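PDB 2OZT: o-succinylbenzoate synthase from Synechococcus elongatus, which catalyses the metal-dependent dehydration of 2-succinyl-6-hydroxy-2,4-cyclohexadiene-1-carboxylate to 2-succinylbenzoate, a step on the way to phylloquinone. Local coordinates for residues A63-L68 and F89-A94; Q132-W137 and K191-E196; Q15-T20 and V24-S29; T176-F181 and L208-T213. All blocks are in the same frame, centred on the assembly; numbering follows the deposited sequence. Where two conformers were deposited one is given.

Interaction 1 (A63-L68 and F89-A94)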
loop_
_atom_site.group_PDB
_atom_site.type_symbol
_atom_site.label_atom_id
_atom_site.label_comp_id
_atom_site.label_asym_id
_atom_site.label_seq_id
_atom_site.Cartn_x
_atom_site.Cartn_y
_atom_site.Cartn_z
ATOM N N ALA A 63 -17.023 -9.007 -13.374
ATOM C CA ALA A 63 -17.808 -10.228 -13.544
ATOM C C ALA A 63 -18.443 -10.626 -12.201
ATOM O O ALA A 63 -19.622 -10.969 -12.132
ATOM C CB ALA A 63 -16.965 -11.336 -14.082
ATOM N N LEU A 64 -17.667 -10.559 -11.121
ATOM C CA LEU A 64 -18.188 -10.812 -9.783
ATOM C C LEU A 64 -19.362 -9.913 -9.491
ATOM O O LEU A 64 -20.426 -10.406 -9.051
ATOM C CB LEU A 64 -17.100 -10.523 -8.732
ATOM C CG LEU A 64 -17.654 -10.660 -7.307
ATOM C CD1 LEU A 64 -17.931 -12.116 -6.886
ATOM C CD2 LEU A 64 -16.789 -9.905 -6.321
ATOM N N CYS A 65 -19.227 -8.606 -9.723
ATOM C CA CYS A 65 -20.320 -7.683 -9.438
ATOM C C CYS A 65 -21.570 -8.063 -10.222
ATOM O O CYS A 65 -22.676 -7.926 -9.719
ATOM C CB CYS A 65 -19.936 -6.237 -9.738
ATOM S SG CYS A 65 -18.780 -5.630 -8.464
ATOM N N GLN A 66 -21.405 -8.563 -11.439
ATOM C CA GLN A 66 -22.576 -8.899 -12.269
ATOM C C GLN A 66 -23.195 -10.223 -11.873
ATOM O O GLN A 66 -24.348 -10.505 -12.256
ATOM C CB GLN A 66 -22.178 -8.917 -13.765
ATOM C CG GLN A 66 -21.807 -7.544 -14.221
ATOM C CD GLN A 66 -21.623 -7.437 -15.703
ATOM O OE1 GLN A 66 -20.942 -8.252 -16.329
ATOM N NE2 GLN A 66 -22.223 -6.410 -16.276
ATOM N N GLN A 67 -22.469 -11.047 -11.130
ATOM C CA GLN A 67 -22.957 -12.363 -10.707
ATOM C C GLN A 67 -23.664 -12.330 -9.361
ATOM O O GLN A 67 -24.499 -13.200 -9.078
ATOM C CB GLN A 67 -21.800 -13.366 -10.615
ATOM C CG GLN A 67 -21.228 -13.824 -11.967
ATOM C CD GLN A 67 -19.779 -14.239 -11.846
ATOM O OE1 GLN A 67 -19.276 -14.469 -10.736
ATOM N NE2 GLN A 67 -19.083 -14.323 -12.992
ATOM N N LEU A 68 -23.346 -11.348 -8.521
ATOM C CA LEU A 68 -23.973 -11.259 -7.181
ATOM C C LEU A 68 -25.452 -10.902 -7.231
ATOM O O LEU A 68 -25.886 -10.162 -8.112
ATOM C CB LEU A 68 -23.256 -10.213 -6.335
ATOM C CG LEU A 68 -21.851 -10.631 -5.928
ATOM C CD1 LEU A 68 -21.124 -9.378 -5.372
ATOM C CD2 LEU A 68 -21.855 -11.736 -4.871
ATOM N N PHE A 89 -12.149 -6.532 -0.048
ATOM C CA PHE A 89 -11.973 -5.261 0.663
ATOM C C PHE A 89 -13.110 -4.307 0.349
ATOM O O PHE A 89 -13.711 -3.690 1.259
ATOM C CB PHE A 89 -10.634 -4.610 0.244
ATOM C CG PHE A 89 -10.508 -3.158 0.625
ATOM C CD1 PHE A 89 -10.042 -2.776 1.868
ATOM C CD2 PHE A 89 -10.895 -2.140 -0.265
ATOM C CE1 PHE A 89 -9.881 -1.446 2.215
ATOM C CE2 PHE A 89 -10.760 -0.789 0.084
ATOM C CZ PHE A 89 -10.253 -0.430 1.324
ATOM N N GLY A 90 -13.442 -4.190 -0.938
ATOM C CA GLY A 90 -14.492 -3.228 -1.296
ATOM C C GLY A 90 -15.847 -3.540 -0.679
ATOM O O GLY A 90 -16.482 -2.626 -0.116
ATOM N N PHE A 91 -16.252 -4.804 -0.778
ATOM C CA PHE A 91 -17.561 -5.154 -0.208
ATOM C C PHE A 91 -17.541 -5.078 1.305
ATOM O O PHE A 91 -18.499 -4.598 1.888
ATOM C CB PHE A 91 -17.994 -6.508 -0.696
ATOM C CG PHE A 91 -18.625 -6.463 -2.070
ATOM C CD1 PHE A 91 -19.978 -6.054 -2.191
ATOM C CD2 PHE A 91 -17.869 -6.723 -3.228
ATOM C CE1 PHE A 91 -20.593 -5.997 -3.455
ATOM C CE2 PHE A 91 -18.454 -6.638 -4.488
ATOM C CZ PHE A 91 -19.813 -6.285 -4.587
ATOM N N ALA A 92 -16.483 -5.532 1.950
ATOM C CA ALA A 92 -16.442 -5.519 3.415
ATOM C C ALA A 92 -16.478 -4.106 3.957
ATOM O O ALA A 92 -17.240 -3.778 4.894
ATOM C CB ALA A 92 -15.212 -6.275 3.924
ATOM N N THR A 93 -15.702 -3.210 3.365
ATOM C CA THR A 93 -15.678 -1.811 3.805
ATOM C C THR A 93 -16.994 -1.073 3.486
ATOM O O THR A 93 -17.452 -0.244 4.277
ATOM C CB THR A 93 -14.407 -1.054 3.292
ATOM O OG1 THR A 93 -14.377 -1.086 1.867
ATOM C CG2 THR A 93 -13.076 -1.682 3.849
ATOM N N ALA A 94 -17.581 -1.368 2.336
ATOM C CA ALA A 94 -18.860 -0.769 2.011
ATOM C C ALA A 94 -19.883 -1.196 3.060
ATOM O O ALA A 94 -20.623 -0.341 3.560
ATOM C CB ALA A 94 -19.302 -1.215 0.611
#
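Phe91 reaches out from helix 85-97 and puts the far end of its ring among Leu64, Cys65 and Leu68, at the C-terminal end of helix 58-67. This is helix-to-helix packing in the N-terminal capping domain of an enolase-superfamily protein, where helices lie against an antiparallel sheet. Leu68 comes closest: its CD1 is 3.4 Å from Phe91 CZ, and the two side chains approach from opposite directions. Cys65 makes a sulfur-aromatic contact, with SG at the ring edge, 5.2 Å from the centroid of the Phe91 ring and 77° off its normal. On the CE2 side, Leu64 slides past the ring, its CD2 lying 4.1 Å from Phe91 CE2. Phe91 CG stands anti to its own carbonyl carbon (chi1 -82°), which sends the ring across the gap between two backbones that stay 10.0 Å apart at the CA atoms of Cys65 and Phe91. A leucine at Phe91 would probably leave Cys65 SG without this ring edge beside it and open a gap beside Leu68. Further out, Trp5 of strand 3-20 meets the Phe91 ring edge-to-face and also touches Cys65 and Leu68, while Ile80 touches Phe91 and Leu64. Behind the contact, helix 58-67 finishes just before Leu68, whose N still bonds to Leu64 O at 3.1 Å.

Interaction 2 (Q132-W137 and K191-E196). With PO4 (phosphate ion), chain B.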
loop_
_atom_site.group_PDB
_atom_site.type_symbol
_atom_site.label_atom_id
_atom_site.label_comp_id
_atom_site.label_asym_id
_atom_site.label_seq_id
_atom_site.Cartn_x
_atom_site.Cartn_y
_atom_site.Cartn_z
ATOM N N GLN A 132 7.429 16.041 7.505
ATOM C CA GLN A 132 7.683 14.608 7.192
ATOM C C GLN A 132 9.115 14.264 7.528
ATOM O O GLN A 132 10.020 14.955 7.085
ATOM C CB GLN A 132 7.371 14.341 5.729
ATOM C CG GLN A 132 5.904 14.583 5.398
ATOM C CD GLN A 132 5.668 14.408 3.952
ATOM O OE1 GLN A 132 5.804 15.351 3.151
ATOM N NE2 GLN A 132 5.307 13.201 3.582
ATOM N N THR A 133 9.310 13.182 8.274
ATOM C CA THR A 133 10.628 12.859 8.824
ATOM C C THR A 133 11.084 11.471 8.404
ATOM O O THR A 133 12.219 11.088 8.704
ATOM C CB THR A 133 10.665 13.007 10.365
ATOM O OG1 THR A 133 9.658 12.175 10.931
ATOM C CG2 THR A 133 10.462 14.474 10.743
ATOM N N THR A 134 10.221 10.732 7.695
ATOM C CA THR A 134 10.604 9.423 7.130
ATOM C C THR A 134 10.503 9.548 5.640
ATOM O O THR A 134 9.574 10.189 5.113
ATOM C CB THR A 134 9.625 8.334 7.595
ATOM O OG1 THR A 134 9.742 8.221 9.023
ATOM C CG2 THR A 134 9.937 6.987 6.974
ATOM N N PHE A 135 11.496 8.971 4.950
ATOM C CA PHE A 135 11.641 9.105 3.507
ATOM C C PHE A 135 11.813 7.744 2.872
ATOM O O PHE A 135 12.319 6.833 3.525
ATOM C CB PHE A 135 12.919 9.922 3.201
ATOM C CG PHE A 135 12.840 11.328 3.733
ATOM C CD1 PHE A 135 12.287 12.327 2.970
ATOM C CD2 PHE A 135 13.265 11.608 5.016
ATOM C CE1 PHE A 135 12.170 13.627 3.468
ATOM C CE2 PHE A 135 13.165 12.922 5.526
ATOM C CZ PHE A 135 12.572 13.916 4.753
ATOM N N LYS A 136 11.434 7.644 1.609
ATOM C CA LYS A 136 11.726 6.409 0.836
ATOM C C LYS A 136 12.365 6.819 -0.459
ATOM O O LYS A 136 11.797 7.618 -1.204
ATOM C CB LYS A 136 10.439 5.620 0.548
ATOM C CG LYS A 136 10.758 4.276 -0.202
ATOM C CD LYS A 136 9.509 3.379 -0.367
ATOM C CE LYS A 136 8.585 3.894 -1.440
ATOM N NZ LYS A 136 7.593 2.891 -1.975
ATOM N N TRP A 137 13.582 6.316 -0.700
ATOM C CA TRP A 137 14.339 6.675 -1.902
ATOM C C TRP A 137 14.446 5.456 -2.810
ATOM O O TRP A 137 14.716 4.344 -2.339
ATOM C CB TRP A 137 15.748 7.121 -1.479
ATOM C CG TRP A 137 16.678 7.508 -2.629
ATOM C CD1 TRP A 137 16.352 8.242 -3.735
ATOM C CD2 TRP A 137 18.061 7.181 -2.742
ATOM N NE1 TRP A 137 17.466 8.376 -4.552
ATOM C CE2 TRP A 137 18.516 7.724 -3.967
ATOM C CE3 TRP A 137 18.965 6.467 -1.935
ATOM C CZ2 TRP A 137 19.855 7.600 -4.405
ATOM C CZ3 TRP A 137 20.300 6.326 -2.390
ATOM C CH2 TRP A 137 20.722 6.897 -3.617
ATOM N N LYS A 191 19.879 5.847 10.694
ATOM C CA LYS A 191 18.833 6.442 9.848
ATOM C C LYS A 191 18.231 5.441 8.844
ATOM O O LYS A 191 17.097 5.637 8.432
ATOM C CB LYS A 191 19.325 7.711 9.115
ATOM C CG LYS A 191 19.743 8.884 10.034
ATOM C CD LYS A 191 20.262 10.094 9.228
ATOM C CE LYS A 191 20.628 11.279 10.181
ATOM N NZ LYS A 191 21.728 12.165 9.638
ATOM N N ILE A 192 18.951 4.379 8.482
ATOM C CA ILE A 192 18.372 3.316 7.559
ATOM C C ILE A 192 17.335 2.371 8.204
ATOM O O ILE A 192 17.662 1.527 9.029
ATOM C CB ILE A 192 19.475 2.484 6.843
ATOM C CG1 ILE A 192 20.417 3.400 6.037
ATOM C CG2 ILE A 192 18.876 1.474 5.916
ATOM C CD1 ILE A 192 19.850 3.919 4.713
ATOM N N GLU A 193 16.086 2.477 7.786
ATOM C CA GLU A 193 15.048 1.696 8.426
ATOM C C GLU A 193 14.946 0.287 7.848
ATOM O O GLU A 193 14.854 -0.706 8.579
ATOM C CB GLU A 193 13.726 2.431 8.265
ATOM C CG GLU A 193 12.593 1.837 9.088
ATOM C CD GLU A 193 11.297 2.611 8.963
ATOM O OE1 GLU A 193 11.183 3.491 8.092
ATOM O OE2 GLU A 193 10.392 2.345 9.782
ATOM N N TYR A 194 14.924 0.199 6.529
ATOM C CA TYR A 194 14.957 -1.082 5.843
ATOM C C TYR A 194 15.259 -0.898 4.384
ATOM O O TYR A 194 15.197 0.239 3.853
ATOM C CB TYR A 194 13.627 -1.851 5.999
ATOM C CG TYR A 194 12.302 -1.140 5.667
ATOM C CD1 TYR A 194 11.414 -0.834 6.699
ATOM C CD2 TYR A 194 11.930 -0.822 4.364
ATOM C CE1 TYR A 194 10.145 -0.256 6.439
ATOM C CE2 TYR A 194 10.654 -0.219 4.095
ATOM C CZ TYR A 194 9.809 0.050 5.140
ATOM O OH TYR A 194 8.593 0.611 4.822
ATOM N N VAL A 195 15.635 -2.016 3.742
ATOM C CA VAL A 195 15.691 -2.127 2.295
ATOM C C VAL A 195 14.404 -2.846 1.857
ATOM O O VAL A 195 14.104 -3.934 2.334
ATOM C CB VAL A 195 16.970 -2.886 1.806
ATOM C CG1 VAL A 195 16.908 -3.052 0.311
ATOM C CG2 VAL A 195 18.259 -2.168 2.238
ATOM N N GLU A 196 13.687 -2.221 0.949
ATOM C CA GLU A 196 12.404 -2.745 0.494
ATOM C C GLU A 196 12.553 -3.542 -0.793
ATOM O O GLU A 196 13.155 -3.041 -1.759
ATOM C CB GLU A 196 11.420 -1.595 0.278
ATOM C CG GLU A 196 9.996 -2.025 -0.018
ATOM C CD GLU A 196 9.074 -0.823 -0.014
ATOM O OE1 GLU A 196 9.549 0.275 0.295
ATOM O OE2 GLU A 196 7.867 -0.989 -0.276
HETATM P P PO4 B . 8.937 5.163 10.816
HETATM O O1 PO4 B . 7.969 6.277 10.567
HETATM O O2 PO4 B . 8.638 4.127 9.789
HETATM O O3 PO4 B . 10.348 5.712 10.597
HETATM O O4 PO4 B . 9.009 4.450 12.153
HETATM O O HOH W 1 6.192 0.950 -0.535
#
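Lys136 crosses the side chain of Glu196 at about a right angle, CD lying 3.2 Å from Glu196 OE1. The bend at chi3 (75°) turns the ammonium aside, and the salt bridge from Lys136 NZ to Glu196 OE1 is long at 4.0 Å. A water closes the gap, accepting from Lys136 NZ at 2.8 Å and donating to Glu196 OE2 at 2.6 Å. Asp167, a magnesium ligand like Glu196, is the stronger partner of Lys136. Toward the other end of these barrel strands, Thr134 CG2 lies 3.9 Å from Glu193 OE1, and both side chains meet a phosphate, probably from the crystallisation medium: Thr134 OG1 is 3.0 Å from its O3 and Glu193 OE2 2.5 Å from its O2, so close that an acid group there probably holds a proton. Arg165 pairs with Glu193 and also binds the phosphate. A glutamine in place of Glu193 would probably leave Arg165 without its carboxylate mate. The lysine charge beside Glu196 and Asp167 probably offsets some of the negative charge at the metal site.

Interaction 3 (Q15-T20 and V24-S29)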
loop_
_atom_site.group_PDB
_atom_site.type_symbol
_atom_site.label_atom_id
_atom_site.label_comp_id
_atom_site.label_asym_id
_atom_site.label_seq_id
_atom_site.Cartn_x
_atom_site.Cartn_y
_atom_site.Cartn_z
ATOM N N GLN A 15 -2.588 12.471 -11.915
ATOM C CA GLN A 15 -2.281 13.904 -11.941
ATOM C C GLN A 15 -1.033 14.171 -12.796
ATOM O O GLN A 15 -0.908 15.227 -13.424
ATOM C CB GLN A 15 -2.096 14.454 -10.526
ATOM C CG GLN A 15 -1.703 15.926 -10.514
ATOM C CD GLN A 15 -1.815 16.582 -9.150
ATOM O OE1 GLN A 15 -2.640 17.480 -8.956
ATOM N NE2 GLN A 15 -0.993 16.138 -8.198
ATOM N N GLU A 16 -0.114 13.228 -12.785
ATOM C CA GLU A 16 0.962 13.192 -13.748
ATOM C C GLU A 16 1.352 11.743 -13.941
ATOM O O GLU A 16 1.067 10.899 -13.082
ATOM C CB GLU A 16 2.146 14.092 -13.323
ATOM C CG GLU A 16 2.833 13.692 -12.016
ATOM C CD GLU A 16 3.910 14.692 -11.606
ATOM O OE1 GLU A 16 4.897 14.786 -12.347
ATOM O OE2 GLU A 16 3.787 15.338 -10.550
ATOM N N PRO A 17 1.971 11.425 -15.091
ATOM C CA PRO A 17 2.268 10.034 -15.402
ATOM C C PRO A 17 3.257 9.436 -14.417
ATOM O O PRO A 17 4.109 10.159 -13.887
ATOM C CB PRO A 17 2.906 10.100 -16.803
ATOM C CG PRO A 17 3.330 11.529 -16.975
ATOM C CD PRO A 17 2.382 12.351 -16.161
ATOM N N LEU A 18 3.136 8.133 -14.182
ATOM C CA LEU A 18 4.064 7.409 -13.314
ATOM C C LEU A 18 4.914 6.412 -14.093
ATOM O O LEU A 18 4.403 5.438 -14.639
ATOM C CB LEU A 18 3.320 6.667 -12.197
ATOM C CG LEU A 18 4.115 5.718 -11.291
ATOM C CD1 LEU A 18 5.100 6.464 -10.390
ATOM C CD2 LEU A 18 3.159 4.883 -10.452
ATOM N N THR A 19 6.221 6.652 -14.104
ATOM C CA THR A 19 7.142 5.734 -14.765
ATOM C C THR A 19 7.682 4.720 -13.763
ATOM O O THR A 19 8.200 5.079 -12.700
ATOM C CB THR A 19 8.322 6.467 -15.443
ATOM O OG1 THR A 19 7.858 7.672 -16.076
ATOM C CG2 THR A 19 8.984 5.552 -16.486
ATOM N N THR A 20 7.523 3.451 -14.103
ATOM C CA THR A 20 8.170 2.363 -13.386
ATOM C C THR A 20 9.065 1.630 -14.380
ATOM O O THR A 20 9.039 1.923 -15.580
ATOM C CB THR A 20 7.148 1.351 -12.889
ATOM O OG1 THR A 20 6.524 0.732 -14.023
ATOM C CG2 THR A 20 6.087 2.029 -11.999
ATOM N N VAL A 24 4.959 3.155 -18.333
ATOM C CA VAL A 24 4.406 4.412 -17.833
ATOM C C VAL A 24 2.904 4.262 -17.627
ATOM O O VAL A 24 2.183 3.865 -18.542
ATOM C CB VAL A 24 4.676 5.583 -18.808
ATOM C CG1 VAL A 24 4.304 6.915 -18.169
ATOM C CG2 VAL A 24 6.148 5.600 -19.251
ATOM N N TRP A 25 2.465 4.564 -16.398
ATOM C CA TRP A 25 1.057 4.574 -15.972
ATOM C C TRP A 25 0.428 5.939 -16.297
ATOM O O TRP A 25 1.035 6.972 -15.997
ATOM C CB TRP A 25 0.972 4.371 -14.446
ATOM C CG TRP A 25 1.484 3.043 -13.889
ATOM C CD1 TRP A 25 2.790 2.623 -13.808
ATOM C CD2 TRP A 25 0.692 1.994 -13.306
ATOM N NE1 TRP A 25 2.852 1.368 -13.232
ATOM C CE2 TRP A 25 1.581 0.963 -12.914
ATOM C CE3 TRP A 25 -0.683 1.820 -13.091
ATOM C CZ2 TRP A 25 1.136 -0.227 -12.312
ATOM C CZ3 TRP A 25 -1.122 0.644 -12.507
ATOM C CH2 TRP A 25 -0.211 -0.367 -12.118
ATOM N N ARG A 26 -0.776 5.963 -16.879
ATOM C CA ARG A 26 -1.451 7.249 -17.164
ATOM C C ARG A 26 -2.832 7.446 -16.511
ATOM O O ARG A 26 -3.376 8.551 -16.478
ATOM C CB ARG A 26 -1.529 7.475 -18.678
ATOM C CG ARG A 26 -0.134 7.581 -19.283
ATOM C CD ARG A 26 -0.127 7.553 -20.810
ATOM N NE ARG A 26 1.250 7.433 -21.300
ATOM C CZ ARG A 26 2.164 8.402 -21.239
ATOM N NH1 ARG A 26 1.868 9.591 -20.715
ATOM N NH2 ARG A 26 3.385 8.181 -21.704
ATOM N N SER A 27 -3.371 6.372 -15.942
ATOM C CA SER A 27 -4.689 6.430 -15.359
ATOM C C SER A 27 -4.799 5.277 -14.373
ATOM O O SER A 27 -3.953 4.381 -14.369
ATOM C CB SER A 27 -5.757 6.255 -16.447
ATOM O OG SER A 27 -5.733 4.938 -16.956
ATOM N N ARG A 28 -5.816 5.359 -13.516
ATOM C CA ARG A 28 -6.212 4.241 -12.631
ATOM C C ARG A 28 -7.688 3.996 -12.838
ATOM O O ARG A 28 -8.441 4.949 -12.955
ATOM C CB ARG A 28 -5.981 4.570 -11.140
ATOM C CG ARG A 28 -4.543 4.323 -10.687
ATOM C CD ARG A 28 -4.369 2.849 -10.503
ATOM N NE ARG A 28 -4.765 2.338 -9.182
ATOM C CZ ARG A 28 -5.292 1.127 -8.954
ATOM N NH1 ARG A 28 -5.466 0.733 -7.690
ATOM N NH2 ARG A 28 -5.667 0.341 -9.964
ATOM N N SER A 29 -8.082 2.727 -12.835
ATOM C CA SER A 29 -9.502 2.341 -12.983
ATOM C C SER A 29 -9.902 1.514 -11.765
ATOM O O SER A 29 -9.055 0.940 -11.071
ATOM C CB SER A 29 -9.693 1.528 -14.244
ATOM O OG SER A 29 -9.417 2.349 -15.381
#
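Two backbone hydrogen bonds tie Leu18 to Trp25 as an antiparallel hydrogen-bonded pair. Leu18 N gives to Trp25 O at 3.0 Å and Trp25 N to Leu18 O at 2.8 Å. The same Leu18 O also takes a CA-H...O contact from Val24 and lies at the indole edge, 3.3 Å from Trp25 CD1. Leu18 and Trp25 project together from one side of the sheet, with Leu18 CD2 over a face of the indole. Trp25 CG, anti to its carbonyl carbon (chi1 -63°), carries the ring toward Thr20, whose CG2 is 3.5 Å from Trp25 NE1. A second conformer of Trp25 was modelled, so these indole contacts hold for the one given. Thr20 OG1 itself bonds to Gly23 O and Gln22 N, bracing the turn of this beta hairpin. On the other side, Val24 packs through CG1 against Pro17 CB at 3.7 Å and through CG2 against Thr19 CG2 at 4.0 Å. The hairpin tip reaches toward the barrel, bringing the Thr20 side chain within about 5 Å of that of Lys138, the predicted proton donor. Leu50 and Pro51 pack on Trp25, Trp303 on Leu18, and strand 42-47 runs along the other side of strand 23-36.

Interaction 4 (T176-F181 and L208-T213)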
loop_
_atom_site.group_PDB
_atom_site.type_symbol
_atom_site.label_atom_id
_atom_site.label_comp_id
_atom_site.label_asym_id
_atom_site.label_seq_id
_atom_site.Cartn_x
_atom_site.Cartn_y
_atom_site.Cartn_z
ATOM N N THR A 176 24.332 -8.561 -6.586
ATOM C CA THR A 176 24.212 -7.122 -6.307
ATOM C C THR A 176 23.591 -6.846 -4.925
ATOM O O THR A 176 24.064 -5.986 -4.189
ATOM C CB THR A 176 23.385 -6.415 -7.401
ATOM O OG1 THR A 176 24.093 -6.544 -8.641
ATOM C CG2 THR A 176 23.166 -4.893 -7.115
ATOM N N ALA A 177 22.508 -7.559 -4.600
ATOM C CA ALA A 177 21.874 -7.391 -3.305
ATOM C C ALA A 177 22.876 -7.699 -2.206
ATOM O O ALA A 177 23.008 -6.971 -1.224
ATOM C CB ALA A 177 20.662 -8.325 -3.183
ATOM N N ASN A 178 23.602 -8.800 -2.365
ATOM C CA ASN A 178 24.560 -9.169 -1.354
ATOM C C ASN A 178 25.655 -8.115 -1.138
ATOM O O ASN A 178 26.009 -7.815 0.007
ATOM C CB ASN A 178 25.132 -10.532 -1.688
ATOM C CG ASN A 178 25.511 -11.276 -0.472
ATOM O OD1 ASN A 178 24.762 -12.114 0.023
ATOM N ND2 ASN A 178 26.669 -10.951 0.065
ATOM N N ARG A 179 26.143 -7.537 -2.246
ATOM C CA ARG A 179 27.165 -6.473 -2.157
ATOM C C ARG A 179 26.589 -5.228 -1.459
ATOM O O ARG A 179 27.247 -4.612 -0.614
ATOM C CB ARG A 179 27.707 -6.129 -3.536
ATOM C CG ARG A 179 28.616 -7.241 -4.097
ATOM C CD ARG A 179 29.582 -6.726 -5.191
ATOM N NE ARG A 179 28.869 -5.931 -6.203
ATOM C CZ ARG A 179 28.096 -6.444 -7.161
ATOM N NH1 ARG A 179 27.936 -7.756 -7.271
ATOM N NH2 ARG A 179 27.474 -5.634 -8.019
ATOM N N TRP A 180 25.322 -4.889 -1.765
ATOM C CA TRP A 180 24.651 -3.780 -1.096
ATOM C C TRP A 180 24.490 -3.980 0.400
ATOM O O TRP A 180 24.749 -3.074 1.198
ATOM C CB TRP A 180 23.266 -3.589 -1.706
ATOM C CG TRP A 180 23.144 -2.420 -2.651
ATOM C CD1 TRP A 180 23.036 -2.472 -4.003
ATOM C CD2 TRP A 180 23.043 -1.045 -2.284
ATOM N NE1 TRP A 180 22.876 -1.188 -4.520
ATOM C CE2 TRP A 180 22.876 -0.302 -3.476
ATOM C CE3 TRP A 180 23.045 -0.373 -1.060
ATOM C CZ2 TRP A 180 22.733 1.116 -3.467
ATOM C CZ3 TRP A 180 22.938 1.024 -1.060
ATOM C CH2 TRP A 180 22.744 1.736 -2.246
ATOM N N PHE A 181 24.106 -5.185 0.809
ATOM C CA PHE A 181 23.960 -5.414 2.229
ATOM C C PHE A 181 25.291 -5.374 2.968
ATOM O O PHE A 181 25.336 -4.949 4.106
ATOM C CB PHE A 181 23.160 -6.691 2.514
ATOM C CG PHE A 181 21.677 -6.501 2.281
ATOM C CD1 PHE A 181 20.958 -5.659 3.117
ATOM C CD2 PHE A 181 21.029 -7.134 1.239
ATOM C CE1 PHE A 181 19.594 -5.436 2.892
ATOM C CE2 PHE A 181 19.683 -6.925 1.010
ATOM C CZ PHE A 181 18.972 -6.061 1.830
ATOM N N LEU A 208 14.469 -14.733 1.687
ATOM C CA LEU A 208 14.401 -15.240 3.053
ATOM C C LEU A 208 15.789 -15.398 3.691
ATOM O O LEU A 208 16.050 -14.930 4.802
ATOM C CB LEU A 208 13.598 -16.535 3.077
ATOM C CG LEU A 208 13.385 -17.175 4.449
ATOM C CD1 LEU A 208 12.554 -16.261 5.395
ATOM C CD2 LEU A 208 12.711 -18.560 4.274
ATOM N N SER A 209 16.716 -16.016 2.938
ATOM C CA SER A 209 18.071 -16.208 3.433
ATOM C C SER A 209 18.788 -14.879 3.723
ATOM O O SER A 209 19.424 -14.718 4.751
ATOM C CB SER A 209 18.903 -17.025 2.435
ATOM O OG SER A 209 20.193 -17.175 2.981
ATOM N N LEU A 210 18.621 -13.899 2.824
ATOM C CA LEU A 210 19.168 -12.575 3.094
ATOM C C LEU A 210 18.578 -11.998 4.388
ATOM O O LEU A 210 19.297 -11.514 5.240
ATOM C CB LEU A 210 18.871 -11.607 1.938
ATOM C CG LEU A 210 19.749 -11.721 0.689
ATOM C CD1 LEU A 210 19.152 -10.853 -0.420
ATOM C CD2 LEU A 210 21.208 -11.334 1.019
ATOM N N ALA A 211 17.254 -12.023 4.527
ATOM C CA ALA A 211 16.709 -11.422 5.729
ATOM C C ALA A 211 17.226 -12.073 7.001
ATOM O O ALA A 211 17.359 -11.419 8.024
ATOM C CB ALA A 211 15.229 -11.512 5.691
ATOM N N GLN A 212 17.441 -13.389 6.920
ATOM C CA GLN A 212 17.910 -14.160 8.078
ATOM C C GLN A 212 19.403 -13.970 8.385
ATOM O O GLN A 212 19.870 -14.398 9.433
ATOM C CB GLN A 212 17.628 -15.650 7.848
ATOM C CG GLN A 212 16.117 -15.964 7.860
ATOM C CD GLN A 212 15.803 -17.365 7.310
ATOM O OE1 GLN A 212 16.535 -17.897 6.475
ATOM N NE2 GLN A 212 14.697 -17.921 7.727
ATOM N N THR A 213 20.124 -13.295 7.506
ATOM C CA THR A 213 21.576 -13.238 7.703
ATOM C C THR A 213 22.179 -11.845 7.707
ATOM O O THR A 213 23.233 -11.630 8.323
ATOM C CB THR A 213 22.308 -14.041 6.626
ATOM O OG1 THR A 213 21.927 -13.580 5.328
ATOM C CG2 THR A 213 21.976 -15.517 6.736
#
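Leu210 carries this contact alone for its helix, directing both methyls at a surface made by Ala177, Asn178 and Phe181. Its CG lies anti to the carbonyl carbon (chi1 -78°) and chi2 is extended at 170°, a conformation that sends CD1 to one residue and CD2 to two others. CD1 meets Ala177 CB at 4.0 Å. CD2 takes the other direction and falls between Asn178 OD1, 3.8 Å away, and Phe181 CD2, at 4.2 Å. The methyl approaches the phenyl ring obliquely. In the conformer given here, the Asn178 side chain swings round to cross that of Leu210 at a slant; a second conformer was also modelled for the asparagine, so this part of the contact is less fixed than the rest. Segments 176-181 of helix 174-187 and 208-213 of helix 204-213 run nearly parallel, 12° apart, their axes 11.6 Å from each other at closest and the CA atoms of Asn178 and Leu210 7.8 Å apart. They belong to successive outer helices of the enolase superfamily's modified TIM barrel, (beta/alpha)7beta, linked through strand 192-196. Underneath, Ile218 of strand 218-220 touches both Leu210 and Phe181, while Leu199 packs on Leu210 and Trp172 on Ala177. Apart from the amide oxygen of Asn178, the groups that meet are hydrocarbon, so the two helices are held here by dispersion and by the exclusion of water rather than by directional bonds.

Interactions 1 and 3 belong to the N-terminal domain, interactions 2 and 4 to the barrel. Within the barrel the last two touch directly: Val195 CG2 from interaction 2 lies 3.6 Å from Phe181 CE1 of interaction 4, and strand 192-196 follows helix 174-187 and precedes helix 204-213. One face of that strand thus meets the outer helix layer, while Glu196 reaches within about 3 Å of the bound sodium ion. Interaction 3 approaches the same centre from the other domain: Thr20's side chain is about 10 Å from the sodium, and nearest atoms of interactions 2 and 3 are about 9 Å apart. Interaction 1 is remote, its centre about 35 Å from that of interaction 2.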